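Local coordinates for protein insect group II chitinase (Ostrinia furnacalis, PDB 5Y2A) that probably hydrolyses the beta-1,4 linkages of chitin in insects, as the second catalytic domain of a group II chitinase of glycoside hydrolase family 18, at residues Y126-Q131 and G137-K142; V167-R172 and N225-Y230; A182-L187 and K234-K239; M211-K216 and T221-F226; S318-D321 and H327-E330. All blocks are in the same frame, centred on the assembly; numbering follows the deposited sequence.

How the contacts relate
All five contacts fall within one family 18 domain, whose fold is a TIM barrel. Contacts 2 and 4, with centres about 10 Å apart, share Asn225 and Phe226 on helix 224-233 and meet the N-acetylglucosamine bonded to Asn225, a glycan attached to the protein. Contact 4 passes into contact 5, about 13 Å away between centres, through Tyr212 OH and His327 NE2 (2.7 Å) and through Met211 packing on Lys328. Contact 1 reaches contact 2 where Tyr126 CE2 lies 3.4 Å from Ser168 CB. The segments of contacts 2 and 3 adjoin in sequence. Contacts 1 and 5, about 30 Å apart between centres, lie on opposite sides of the chain's centre.

Contact 1. Residues Y126-Q131 and G137-K142; sequences YPKCWQ and GPDSDK
The family 18 signature DGLDLDWEYP ends at Pro127, and directly after it Lys128 and Trp130 pack against Gly137, Asp139 and Asp141 in the turn leading into helix 141-159. One carboxylate oxygen does much of the joining. Asp141 OD2 accepts the backbone N of Lys128 on its anti lone pair (2.8 Å) and also Trp130 NE1 (2.8 Å), whose N-H...O angle of 162° and near-coplanar oxygen mark a good indole bond. The other oxygen, OD1, is held by Ser92 and Asn96. Gly137 CA lies over one face of the indole, 3.4 Å from Trp130 CZ2, and a CB at this glycine would collide with Trp130 NE1 and Lys128 O. The Lys128 side chain, bent at chi2 (102°) and chi4 (114°), runs beside Asp139. Its NZ reaches Gly137 O at 2.9 Å and pairs less closely with Asp139 OD1 at 3.4 Å; Cys134 O, in the residue disulfide-bonded to Cys129, is a further partner. With both carboxylate oxygens of Asp141 engaged by donors, its rotation is fixed, and this probably favours the ionised form of a buried acid.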
# COMPACT_ATOMS: atom_id res chain seq x y z
N TYR A 126 -1.74 14.12 10.96
CA TYR A 126 -2.15 14.76 12.21
C TYR A 126 -2.06 16.26 12.00
O TYR A 126 -1.42 16.71 11.04
CB TYR A 126 -1.24 14.36 13.38
CG TYR A 126 -1.25 12.90 13.70
CD1 TYR A 126 -0.37 12.02 13.07
CD2 TYR A 126 -2.18 12.37 14.59
CE1 TYR A 126 -0.40 10.66 13.35
CE2 TYR A 126 -2.22 11.02 14.85
CZ TYR A 126 -1.33 10.17 14.24
OH TYR A 126 -1.38 8.82 14.52
N PRO A 127 -2.68 17.06 12.88
CA PRO A 127 -2.46 18.51 12.81
C PRO A 127 -0.96 18.79 12.83
O PRO A 127 -0.22 18.19 13.61
CB PRO A 127 -3.15 19.02 14.07
CG PRO A 127 -4.32 18.06 14.21
CD PRO A 127 -3.69 16.72 13.90
N LYS A 128 -0.53 19.69 11.94
CA LYS A 128 0.87 20.06 11.81
C LYS A 128 1.72 18.91 11.23
O LYS A 128 2.34 19.05 10.18
CB LYS A 128 1.47 20.54 13.14
CG LYS A 128 2.98 20.64 13.13
CD LYS A 128 3.47 22.06 12.97
CE LYS A 128 4.96 22.17 13.24
NZ LYS A 128 5.72 22.53 12.03
N CYS A 129 1.74 17.77 11.93
CA CYS A 129 2.54 16.61 11.51
C CYS A 129 1.73 15.77 10.52
O CYS A 129 1.27 14.67 10.84
CB CYS A 129 2.97 15.79 12.71
SG CYS A 129 3.89 16.69 14.00
N TRP A 130 1.57 16.30 9.31
CA TRP A 130 0.82 15.60 8.28
C TRP A 130 1.47 14.25 7.99
O TRP A 130 2.63 14.19 7.56
CB TRP A 130 0.77 16.41 6.99
CG TRP A 130 0.33 17.83 7.14
CD1 TRP A 130 -0.35 18.38 8.18
CD2 TRP A 130 0.54 18.87 6.19
NE1 TRP A 130 -0.57 19.72 7.93
CE2 TRP A 130 -0.04 20.04 6.72
CE3 TRP A 130 1.16 18.94 4.94
CZ2 TRP A 130 -0.00 21.26 6.04
CZ3 TRP A 130 1.19 20.15 4.27
CH2 TRP A 130 0.61 21.29 4.82
N GLN A 131 0.73 13.17 8.22
CA GLN A 131 1.29 11.82 8.13
C GLN A 131 2.63 11.74 8.85
O GLN A 131 3.60 11.19 8.33
CB GLN A 131 1.39 11.36 6.67
CG GLN A 131 0.03 11.02 6.05
CD GLN A 131 0.13 10.36 4.69
OE1 GLN A 131 1.09 10.57 3.95
NE2 GLN A 131 -0.88 9.56 4.36
N GLY A 137 3.61 20.88 8.07
CA GLY A 137 2.48 21.72 8.36
C GLY A 137 2.85 22.96 9.14
O GLY A 137 3.92 23.05 9.76
N PRO A 138 1.97 23.96 9.12
CA PRO A 138 2.21 25.17 9.90
C PRO A 138 1.93 24.96 11.38
O PRO A 138 1.09 24.15 11.77
CB PRO A 138 1.22 26.18 9.30
CG PRO A 138 0.09 25.32 8.83
CD PRO A 138 0.72 24.04 8.34
N ASP A 139 2.65 25.73 12.21
CA ASP A 139 2.39 25.72 13.64
C ASP A 139 0.93 26.02 13.95
O ASP A 139 0.39 25.51 14.94
CB ASP A 139 3.30 26.72 14.36
CG ASP A 139 4.75 26.27 14.40
OD1 ASP A 139 5.00 25.08 14.12
OD2 ASP A 139 5.63 27.09 14.71
N SER A 140 0.28 26.82 13.11
CA SER A 140 -1.10 27.22 13.33
C SER A 140 -2.10 26.08 13.17
O SER A 140 -3.28 26.28 13.46
CB SER A 140 -1.48 28.35 12.36
OG SER A 140 -1.42 27.91 11.02
N ASP A 141 -1.66 24.90 12.72
CA ASP A 141 -2.56 23.75 12.66
C ASP A 141 -3.10 23.41 14.05
O ASP A 141 -4.27 23.00 14.18
CB ASP A 141 -1.84 22.54 12.06
CG ASP A 141 -1.98 22.45 10.54
OD1 ASP A 141 -2.62 23.33 9.92
OD2 ASP A 141 -1.44 21.47 9.96
N LYS A 142 -2.29 23.57 15.10
CA LYS A 142 -2.76 23.27 16.45
C LYS A 142 -3.95 24.14 16.82
O LYS A 142 -4.99 23.64 17.28
CB LYS A 142 -1.63 23.45 17.47
CG LYS A 142 -2.13 23.39 18.92
CD LYS A 142 -1.03 23.64 19.96
CE LYS A 142 -0.01 22.52 19.96
NZ LYS A 142 0.92 22.56 21.12

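Contact 2. Residues V167-R172 and N225-Y230; sequences VSASKR and NFTVNY. With NAG (2-acetamido-2-deoxy-beta-D-glucopyranose), chain C.
Lys171, in the first turn of helix 171-177, lies across the aromatic side chains of helix 224-233, and Ala169 just before it meets Thr227. The apolar part comes first. Lys171 CG sits over one face of the Tyr230 ring, 4.0 Å from the centroid and 27° off the normal, which qualifies as a CH-pi contact displaced toward the rim. Lys171 CD approaches Phe226 CZ at 4.1 Å, obliquely to that ring. Ala169 CB rests against Thr227 CG2 at 3.7 Å.

The polar contacts centre on the lysine tip and a water. The Lys171 chain is extended until it turns at chi4 (-50°), which brings NZ back to Tyr230 OH at 3.0 Å. Both groups also bind Asp175, NZ as a salt bridge to OD2 and the hydroxyl as a hydrogen bond to OD1. One water bridges the segments, donating to Ala169 O at 2.8 Å and accepting from Thr227 OG1 at 2.7 Å; that hydroxyl is hydrogen-bonded to Tyr197 OH as well.

The covalent feature is the bond from Asn225 ND2 to NAG C1, the anomeric carbon of N-acetylglucosamine. Asn225, Phe226 and Thr227 form the Asn-X-Thr sequon of N-glycosylation. The same helix face carries Asn229, whose ND2 bonds to Asn225 O at 2.9 Å.

Lysine and tyrosine thus share one carboxylate. The nearby Asp175 probably balances the ammonium charge, while the aliphatic part of Lys171 covers the Tyr230 ring and its ammonium tip meets the hydroxyl and the acid.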
# COMPACT_ATOMS: atom_id res chain seq x y z
N VAL A 167 -6.46 10.42 18.35
CA VAL A 167 -5.29 11.27 18.50
C VAL A 167 -4.02 10.45 18.64
O VAL A 167 -4.04 9.27 19.01
CB VAL A 167 -5.43 12.20 19.72
CG1 VAL A 167 -6.65 13.10 19.57
CG2 VAL A 167 -5.51 11.37 20.98
N SER A 168 -2.89 11.11 18.38
CA SER A 168 -1.60 10.45 18.34
C SER A 168 -1.15 9.98 19.72
O SER A 168 -1.46 10.60 20.74
CB SER A 168 -0.54 11.41 17.77
OG SER A 168 0.74 10.81 17.80
N ALA A 169 -0.39 8.89 19.74
CA ALA A 169 0.29 8.41 20.93
C ALA A 169 1.77 8.75 20.93
O ALA A 169 2.52 8.23 21.76
CB ALA A 169 0.11 6.89 21.06
N SER A 170 2.22 9.57 19.99
CA SER A 170 3.61 10.00 19.91
C SER A 170 3.77 11.29 20.70
O SER A 170 3.08 12.27 20.44
CB SER A 170 4.02 10.23 18.45
OG SER A 170 5.19 11.04 18.37
N LYS A 171 4.68 11.28 21.68
CA LYS A 171 4.93 12.50 22.45
C LYS A 171 5.24 13.67 21.52
O LYS A 171 4.66 14.75 21.63
CB LYS A 171 6.08 12.29 23.44
CG LYS A 171 6.38 13.54 24.27
CD LYS A 171 7.66 13.40 25.07
CE LYS A 171 7.94 14.64 25.91
NZ LYS A 171 7.84 15.91 25.14
N ARG A 172 6.17 13.44 20.58
CA ARG A 172 6.54 14.45 19.59
C ARG A 172 5.32 15.04 18.89
O ARG A 172 5.14 16.27 18.85
CB ARG A 172 7.49 13.83 18.56
CG ARG A 172 7.91 14.78 17.47
CD ARG A 172 8.89 14.13 16.49
NE ARG A 172 9.29 15.07 15.45
CZ ARG A 172 9.10 14.89 14.15
NH1 ARG A 172 8.52 13.79 13.70
NH2 ARG A 172 9.51 15.82 13.29
N ASN A 225 1.47 3.31 28.82
CA ASN A 225 1.42 3.95 30.13
C ASN A 225 1.97 5.37 30.08
O ASN A 225 1.38 6.29 30.66
CB ASN A 225 2.18 3.10 31.15
CG ASN A 225 2.13 3.68 32.54
OD1 ASN A 225 1.08 4.08 33.03
ND2 ASN A 225 3.29 3.76 33.17
N PHE A 226 3.08 5.59 29.37
CA PHE A 226 3.56 6.95 29.23
C PHE A 226 2.55 7.81 28.50
O PHE A 226 2.23 8.92 28.94
CB PHE A 226 4.91 7.01 28.51
CG PHE A 226 5.44 8.41 28.37
CD1 PHE A 226 5.01 9.25 27.35
CD2 PHE A 226 6.35 8.91 29.30
CE1 PHE A 226 5.47 10.55 27.24
CE2 PHE A 226 6.82 10.20 29.19
CZ PHE A 226 6.38 11.03 28.17
N THR A 227 2.04 7.32 27.36
CA THR A 227 1.10 8.09 26.56
C THR A 227 -0.08 8.58 27.39
O THR A 227 -0.47 9.75 27.31
CB THR A 227 0.60 7.25 25.38
OG1 THR A 227 1.71 6.82 24.58
CG2 THR A 227 -0.37 8.05 24.55
N VAL A 228 -0.66 7.68 28.19
CA VAL A 228 -1.83 8.04 28.99
C VAL A 228 -1.46 9.09 30.02
O VAL A 228 -2.15 10.11 30.17
CB VAL A 228 -2.44 6.78 29.64
CG1 VAL A 228 -3.50 7.17 30.66
CG2 VAL A 228 -3.04 5.86 28.58
N ASN A 229 -0.37 8.86 30.76
CA ASN A 229 0.04 9.82 31.77
C ASN A 229 0.45 11.15 31.15
O ASN A 229 0.22 12.21 31.74
CB ASN A 229 1.16 9.23 32.63
CG ASN A 229 0.63 8.26 33.66
OD1 ASN A 229 0.04 8.67 34.65
ND2 ASN A 229 0.83 6.97 33.42
N TYR A 230 1.03 11.11 29.94
CA TYR A 230 1.40 12.36 29.28
C TYR A 230 0.18 13.19 28.94
O TYR A 230 0.17 14.41 29.16
CB TYR A 230 2.22 12.06 28.03
CG TYR A 230 2.96 13.27 27.49
CD1 TYR A 230 4.00 13.85 28.21
CD2 TYR A 230 2.62 13.82 26.26
CE1 TYR A 230 4.68 14.96 27.72
CE2 TYR A 230 3.30 14.93 25.76
CZ TYR A 230 4.33 15.49 26.50
OH TYR A 230 5.00 16.58 26.01
C1 NAG C . 3.38 4.32 34.48
C2 NAG C . 4.28 3.51 35.41
C3 NAG C . 4.43 4.21 36.76
C4 NAG C . 4.85 5.66 36.59
C5 NAG C . 3.96 6.36 35.57
C6 NAG C . 4.43 7.76 35.23
C7 NAG C . 4.49 1.06 35.38
C8 NAG C . 3.83 -0.25 35.69
N2 NAG C . 3.76 2.16 35.60
O3 NAG C . 5.38 3.48 37.53
O4 NAG C . 4.65 6.38 37.80
O5 NAG C . 3.92 5.62 34.34
O6 NAG C . 5.64 7.75 34.49
O7 NAG C . 5.63 1.13 34.93
O HOH W 1 3.77 8.55 24.23

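Contact 3. Residues A182-L187 and K234-K239; sequences ALSMNL and KGADRK
Ser184 OG accepts the backbone N-H of Asp237 at 2.7 Å, with an N-H...O angle of 169°, so the bond is short and almost straight. This single bond carries the contact. The serine CB faces the loop, and with OG anti to the backbone N (chi1 -179°) the hydroxyl reaches Asp237 N. From there it also lies alongside the loop: Ala236 CA is 3.6 Å from Ser184 OG, and Asp237 CB is 3.2 Å from it. With an alanine in place of Ser184, the N-H of Asp237 would probably lose its acceptor and residues 234-239 their hydrogen bond to this helix.

The two pieces belong to successive elements of the TIM barrel. Helix 180-186 runs into strand 189-192, and residues 234-239 link helix 224-233 to the neighbouring parallel strand 241-254. The loop takes its course from Gly235, whose positive phi (112°) closes helix 224-233 in a Schellman motif and would jam a side chain against the preceding carbonyl. Beyond Asp237 the chain is turned by an Asx turn, Asp237 OD1 accepting Lys239 N at 3.0 Å from above the carboxylate plane. On the helix side, Asn186 ND2 bonds to Ala182 O at 2.9 Å, on the face of that carbonyl opposite to Asn186 N. Lys240 NZ, just past the loop, bonds to both Ser184 O and Leu187 O.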
# COMPACT_ATOMS: atom_id res chain seq x y z
N ALA A 182 -8.02 22.29 25.69
CA ALA A 182 -9.19 22.66 24.91
C ALA A 182 -9.88 21.44 24.33
O ALA A 182 -11.12 21.37 24.30
CB ALA A 182 -8.80 23.63 23.80
N LEU A 183 -9.10 20.47 23.84
CA LEU A 183 -9.69 19.26 23.27
C LEU A 183 -10.41 18.45 24.34
O LEU A 183 -11.53 17.97 24.12
CB LEU A 183 -8.60 18.43 22.58
CG LEU A 183 -7.97 19.16 21.39
CD1 LEU A 183 -6.83 18.36 20.78
CD2 LEU A 183 -9.04 19.47 20.34
N SER A 184 -9.77 18.27 25.50
CA SER A 184 -10.41 17.54 26.59
C SER A 184 -11.76 18.15 26.95
O SER A 184 -12.74 17.43 27.17
CB SER A 184 -9.48 17.52 27.81
OG SER A 184 -10.06 16.80 28.88
N MET A 185 -11.84 19.49 26.97
CA MET A 185 -13.08 20.14 27.37
C MET A 185 -14.16 20.02 26.30
O MET A 185 -15.35 19.88 26.62
CB MET A 185 -12.82 21.61 27.68
CG MET A 185 -14.01 22.35 28.28
SD MET A 185 -13.58 24.08 28.48
CE MET A 185 -13.38 24.53 26.76
N ASN A 186 -13.77 20.09 25.03
CA ASN A 186 -14.75 20.19 23.95
C ASN A 186 -15.12 18.85 23.32
O ASN A 186 -16.09 18.80 22.55
CB ASN A 186 -14.23 21.15 22.86
CG ASN A 186 -14.35 22.61 23.27
OD1 ASN A 186 -15.44 23.18 23.26
ND2 ASN A 186 -13.23 23.23 23.62
N LEU A 187 -14.40 17.78 23.61
CA LEU A 187 -14.70 16.47 23.03
C LEU A 187 -15.42 15.59 24.04
O LEU A 187 -15.14 15.64 25.24
CB LEU A 187 -13.42 15.77 22.57
CG LEU A 187 -12.64 16.47 21.46
CD1 LEU A 187 -11.32 15.76 21.22
CD2 LEU A 187 -13.47 16.52 20.18
N LYS A 234 -0.67 16.78 30.47
CA LYS A 234 -0.92 17.91 29.58
C LYS A 234 -2.27 18.57 29.83
O LYS A 234 -2.58 19.55 29.15
CB LYS A 234 -0.81 17.48 28.12
CG LYS A 234 0.61 17.18 27.68
CD LYS A 234 1.29 18.45 27.22
CE LYS A 234 1.83 18.30 25.81
NZ LYS A 234 2.10 19.63 25.20
N GLY A 235 -3.07 18.05 30.75
CA GLY A 235 -4.32 18.69 31.12
C GLY A 235 -5.58 17.95 30.73
O GLY A 235 -6.67 18.53 30.84
N ALA A 236 -5.48 16.71 30.27
CA ALA A 236 -6.66 15.96 29.85
C ALA A 236 -7.45 15.45 31.05
O ALA A 236 -6.87 14.99 32.04
CB ALA A 236 -6.26 14.78 28.96
N ASP A 237 -8.78 15.54 30.95
CA ASP A 237 -9.70 14.90 31.88
C ASP A 237 -9.59 13.38 31.76
O ASP A 237 -9.78 12.83 30.67
CB ASP A 237 -11.13 15.37 31.55
CG ASP A 237 -12.19 14.75 32.44
OD1 ASP A 237 -11.88 13.90 33.30
OD2 ASP A 237 -13.38 15.12 32.27
N ARG A 238 -9.28 12.69 32.87
CA ARG A 238 -9.08 11.24 32.78
C ARG A 238 -10.31 10.53 32.21
O ARG A 238 -10.17 9.56 31.44
CB ARG A 238 -8.79 10.64 34.16
CG ARG A 238 -7.45 10.97 34.80
CD ARG A 238 -7.36 10.38 36.22
NE ARG A 238 -5.98 10.50 36.70
CZ ARG A 238 -5.14 9.49 36.86
NH1 ARG A 238 -5.52 8.25 36.60
NH2 ARG A 238 -3.90 9.72 37.29
N LYS A 239 -11.52 10.99 32.56
CA LYS A 239 -12.73 10.36 32.03
C LYS A 239 -12.92 10.57 30.53
O LYS A 239 -13.79 9.93 29.94
CB LYS A 239 -14.00 10.79 32.80
CG LYS A 239 -14.06 10.25 34.23
CD LYS A 239 -13.85 8.74 34.24
CE LYS A 239 -14.95 7.92 33.56
NZ LYS A 239 -14.76 6.46 33.81

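Contact 4. Residues M211-K216 and T221-F226; sequences MYVHDK and TFNVNF. With NAG (2-acetamido-2-deoxy-beta-D-glucopyranose), chain C.
Met211 and Tyr212 pack against the N-terminal turn of helix 224-233, which Asn223 caps. Met211 O accepts Asn225 N at 2.9 Å, in the carbonyl plane. The Met211 side chain bends at chi2 (67°), taking SD to 3.9 Å from Val224 CB.

Tyr212 follows with its ring covered on both faces. Met211 CG lies over one, and the acetyl methyl C8 of the N-acetylglucosamine over the other, 3.4 Å from Tyr212 CD1. Asn225 CG sits at the ring edge, and Asn225 CB is 3.5 Å from CD1, with amide and ring planes 72° apart. The hydroxyl is hydrogen-bonded to His327 of helix 322-334. Replacing Tyr212 by alanine would probably leave the sugar's acetyl group without the aromatic face beneath it and His327 NE2 without its hydroxyl partner.

Val213 brings CG2 to 3.4 Å from Asn223 ND2, which is itself bonded to Asn220 O. Asn223 itself has CG between its backbone N and carbonyl carbon (chi1 57°). This swings the amide over the helix start, where Asn223 OD1 accepts Phe226 N at 2.9 Å, the donor lying above the carbonyl plane.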
# COMPACT_ATOMS: atom_id res chain seq x y z
N MET A 211 3.02 -1.82 26.67
CA MET A 211 2.24 -1.28 27.78
C MET A 211 3.09 -0.45 28.73
O MET A 211 2.73 0.69 29.06
CB MET A 211 1.56 -2.42 28.54
CG MET A 211 0.70 -1.95 29.70
SD MET A 211 -0.75 -1.05 29.13
CE MET A 211 -0.91 0.23 30.37
N TYR A 212 4.23 -0.99 29.16
CA TYR A 212 5.15 -0.33 30.08
C TYR A 212 6.55 -0.32 29.46
O TYR A 212 6.82 -1.01 28.48
CB TYR A 212 5.17 -1.02 31.45
CG TYR A 212 3.79 -1.14 32.07
CD1 TYR A 212 3.08 0.00 32.42
CD2 TYR A 212 3.21 -2.38 32.30
CE1 TYR A 212 1.81 -0.09 32.98
CE2 TYR A 212 1.95 -2.48 32.86
CZ TYR A 212 1.25 -1.33 33.20
OH TYR A 212 -0.00 -1.42 33.75
N VAL A 213 7.43 0.49 30.06
CA VAL A 213 8.82 0.56 29.60
C VAL A 213 9.46 -0.82 29.67
O VAL A 213 9.26 -1.58 30.62
CB VAL A 213 9.61 1.58 30.44
CG1 VAL A 213 11.10 1.50 30.14
CG2 VAL A 213 9.10 2.99 30.18
N HIS A 214 10.25 -1.15 28.65
CA HIS A 214 10.99 -2.39 28.56
C HIS A 214 12.47 -2.06 28.58
O HIS A 214 12.87 -0.97 28.16
CB HIS A 214 10.60 -3.16 27.28
CG HIS A 214 11.09 -4.57 27.22
ND1 HIS A 214 12.39 -4.90 26.88
CD2 HIS A 214 10.45 -5.75 27.45
CE1 HIS A 214 12.52 -6.21 26.90
NE2 HIS A 214 11.37 -6.75 27.24
N ASP A 215 13.29 -2.97 29.11
CA ASP A 215 14.71 -2.66 29.25
C ASP A 215 15.39 -2.53 27.89
O ASP A 215 16.39 -1.81 27.77
CB ASP A 215 15.41 -3.71 30.11
CG ASP A 215 15.25 -5.12 29.58
OD1 ASP A 215 14.24 -5.77 29.93
OD2 ASP A 215 16.12 -5.57 28.81
N LYS A 216 14.87 -3.20 26.86
CA LYS A 216 15.41 -3.06 25.51
C LYS A 216 14.97 -1.78 24.82
O LYS A 216 15.36 -1.55 23.67
CB LYS A 216 15.01 -4.27 24.66
CG LYS A 216 15.58 -5.60 25.14
CD LYS A 216 16.51 -6.23 24.11
CE LYS A 216 17.25 -7.41 24.71
NZ LYS A 216 17.83 -7.07 26.04
N THR A 221 9.25 6.80 26.11
CA THR A 221 7.92 7.34 25.88
C THR A 221 7.09 6.49 24.91
O THR A 221 5.92 6.81 24.70
CB THR A 221 8.00 8.77 25.36
OG1 THR A 221 8.45 8.77 24.00
CG2 THR A 221 8.95 9.60 26.21
N PHE A 222 7.66 5.44 24.33
CA PHE A 222 6.95 4.62 23.35
C PHE A 222 6.22 3.46 24.03
O PHE A 222 6.50 2.29 23.81
CB PHE A 222 7.91 4.10 22.28
CG PHE A 222 8.14 5.07 21.15
CD1 PHE A 222 8.67 6.33 21.40
CD2 PHE A 222 7.85 4.71 19.85
CE1 PHE A 222 8.89 7.22 20.36
CE2 PHE A 222 8.07 5.60 18.80
CZ PHE A 222 8.59 6.86 19.06
N ASN A 223 5.27 3.81 24.90
CA ASN A 223 4.46 2.79 25.56
C ASN A 223 3.16 3.42 26.03
O ASN A 223 3.07 4.63 26.24
CB ASN A 223 5.21 2.14 26.73
CG ASN A 223 5.67 3.14 27.76
OD1 ASN A 223 4.94 3.47 28.69
ND2 ASN A 223 6.91 3.63 27.63
N VAL A 224 2.14 2.56 26.18
CA VAL A 224 0.79 3.04 26.50
C VAL A 224 0.79 3.83 27.80
O VAL A 224 0.16 4.90 27.90
CB VAL A 224 -0.19 1.86 26.56
CG1 VAL A 224 -1.56 2.32 27.05
CG2 VAL A 224 -0.31 1.18 25.20
N ASN A 225 1.47 3.31 28.82
CA ASN A 225 1.42 3.95 30.13
C ASN A 225 1.97 5.37 30.08
O ASN A 225 1.38 6.29 30.66
CB ASN A 225 2.18 3.10 31.15
CG ASN A 225 2.13 3.68 32.54
OD1 ASN A 225 1.08 4.08 33.03
ND2 ASN A 225 3.29 3.76 33.17
N PHE A 226 3.08 5.59 29.37
CA PHE A 226 3.56 6.95 29.23
C PHE A 226 2.55 7.81 28.50
O PHE A 226 2.23 8.92 28.94
CB PHE A 226 4.91 7.01 28.51
CG PHE A 226 5.44 8.41 28.37
CD1 PHE A 226 5.01 9.25 27.35
CD2 PHE A 226 6.35 8.91 29.30
CE1 PHE A 226 5.47 10.55 27.24
CE2 PHE A 226 6.82 10.20 29.19
CZ PHE A 226 6.38 11.03 28.17
C1 NAG C . 3.38 4.32 34.48
C2 NAG C . 4.28 3.51 35.41
C3 NAG C . 4.43 4.21 36.76
C4 NAG C . 4.85 5.66 36.59
C5 NAG C . 3.96 6.36 35.57
C6 NAG C . 4.43 7.76 35.23
C7 NAG C . 4.49 1.06 35.38
C8 NAG C . 3.83 -0.25 35.69
N2 NAG C . 3.76 2.16 35.60
O3 NAG C . 5.38 3.48 37.53
O4 NAG C . 4.65 6.38 37.80
O5 NAG C . 3.92 5.62 34.34
O6 NAG C . 5.64 7.75 34.49
O7 NAG C . 5.63 1.13 34.93

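Contact 5. Residues S318-D321 and H327-E330; sequences SFDD and HKAE
Lys328 reaches from helix 322-334 across to Asp320, in the loop that leads into the same helix. From CB, its CG leaves anti to the carbonyl carbon (chi1 -72°), and beyond that the chain is fully extended. The next methylene, Lys328 CG, packs against the sulfur of Met211. Farther out the chain passes close to the acid: Lys328 CD is 3.5 Å from Asp320 OD2, and Lys328 CE is 3.3 Å from the same oxygen. NZ closes the salt bridge, hydrogen-bonding to Asp320 OD2 at 2.6 Å on the syn lone pair. The second oxygen, Asp320 OD1, lies 3.6 Å from Lys328 NZ, so the grip is one-sided, with the two side chains crossing at about a right angle. NZ also donates to Ala209 O.

Both charged groups are buried, so pairing probably offsets the cost of removing them from water. Asp320 itself rests on Val245 and Pro246 of strand 241-254, and His207 touches it too.

Asp321, next in sequence, is the helix N-cap, its OD1 accepting Met324 N. The salt bridge therefore ties a capped helix start to a residue two turns along; helix 322-334 precedes strand 339-343, a parallel strand of the TIM barrel.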
# COMPACT_ATOMS: atom_id res chain seq x y z
N SER A 318 4.33 -8.98 16.36
CA SER A 318 3.97 -8.61 17.72
C SER A 318 2.50 -8.18 17.77
O SER A 318 1.99 -7.59 16.83
CB SER A 318 4.85 -7.48 18.23
OG SER A 318 4.79 -6.36 17.35
N PHE A 319 1.84 -8.47 18.89
CA PHE A 319 0.39 -8.30 18.96
C PHE A 319 -0.05 -8.36 20.41
O PHE A 319 0.70 -8.82 21.29
CB PHE A 319 -0.32 -9.38 18.14
CG PHE A 319 -0.02 -10.78 18.62
CD1 PHE A 319 1.16 -11.43 18.23
CD2 PHE A 319 -0.90 -11.45 19.45
CE1 PHE A 319 1.44 -12.71 18.69
CE2 PHE A 319 -0.63 -12.74 19.90
CZ PHE A 319 0.55 -13.37 19.51
N ASP A 320 -1.28 -7.92 20.66
CA ASP A 320 -1.94 -8.10 21.95
C ASP A 320 -2.84 -9.33 21.88
O ASP A 320 -3.62 -9.48 20.94
CB ASP A 320 -2.76 -6.87 22.34
CG ASP A 320 -1.91 -5.74 22.86
OD1 ASP A 320 -0.70 -5.96 23.06
OD2 ASP A 320 -2.44 -4.63 23.07
N ASP A 321 -2.72 -10.20 22.88
CA ASP A 321 -3.59 -11.35 23.02
C ASP A 321 -4.66 -11.05 24.07
O ASP A 321 -4.78 -9.92 24.56
CB ASP A 321 -2.78 -12.61 23.37
CG ASP A 321 -2.24 -12.59 24.81
OD1 ASP A 321 -2.04 -11.50 25.38
OD2 ASP A 321 -1.99 -13.68 25.35
N HIS A 327 -5.52 -6.85 30.47
CA HIS A 327 -4.74 -5.95 31.31
C HIS A 327 -4.99 -4.49 30.95
O HIS A 327 -5.11 -3.64 31.84
CB HIS A 327 -3.24 -6.25 31.19
CG HIS A 327 -2.40 -5.34 32.03
ND1 HIS A 327 -2.26 -5.50 33.39
CD2 HIS A 327 -1.69 -4.23 31.71
CE1 HIS A 327 -1.49 -4.55 33.87
NE2 HIS A 327 -1.13 -3.76 32.88
N LYS A 328 -5.04 -4.18 29.65
CA LYS A 328 -5.22 -2.79 29.26
C LYS A 328 -6.59 -2.27 29.66
O LYS A 328 -6.73 -1.11 30.05
CB LYS A 328 -4.96 -2.64 27.76
CG LYS A 328 -3.48 -2.79 27.44
CD LYS A 328 -3.19 -2.70 25.94
CE LYS A 328 -1.68 -2.70 25.70
NZ LYS A 328 -1.34 -2.64 24.24
N ALA A 329 -7.61 -3.14 29.61
CA ALA A 329 -8.92 -2.75 30.10
C ALA A 329 -8.91 -2.57 31.61
O ALA A 329 -9.55 -1.65 32.13
CB ALA A 329 -9.96 -3.80 29.68
N GLU A 330 -8.19 -3.43 32.34
CA GLU A 330 -8.10 -3.27 33.78
C GLU A 330 -7.28 -2.04 34.15
O GLU A 330 -7.58 -1.37 35.15
CB GLU A 330 -7.51 -4.53 34.41
CG GLU A 330 -8.45 -5.72 34.30
CD GLU A 330 -7.97 -6.96 35.03
OE1 GLU A 330 -6.74 -7.15 35.18
OE2 GLU A 330 -8.84 -7.76 35.43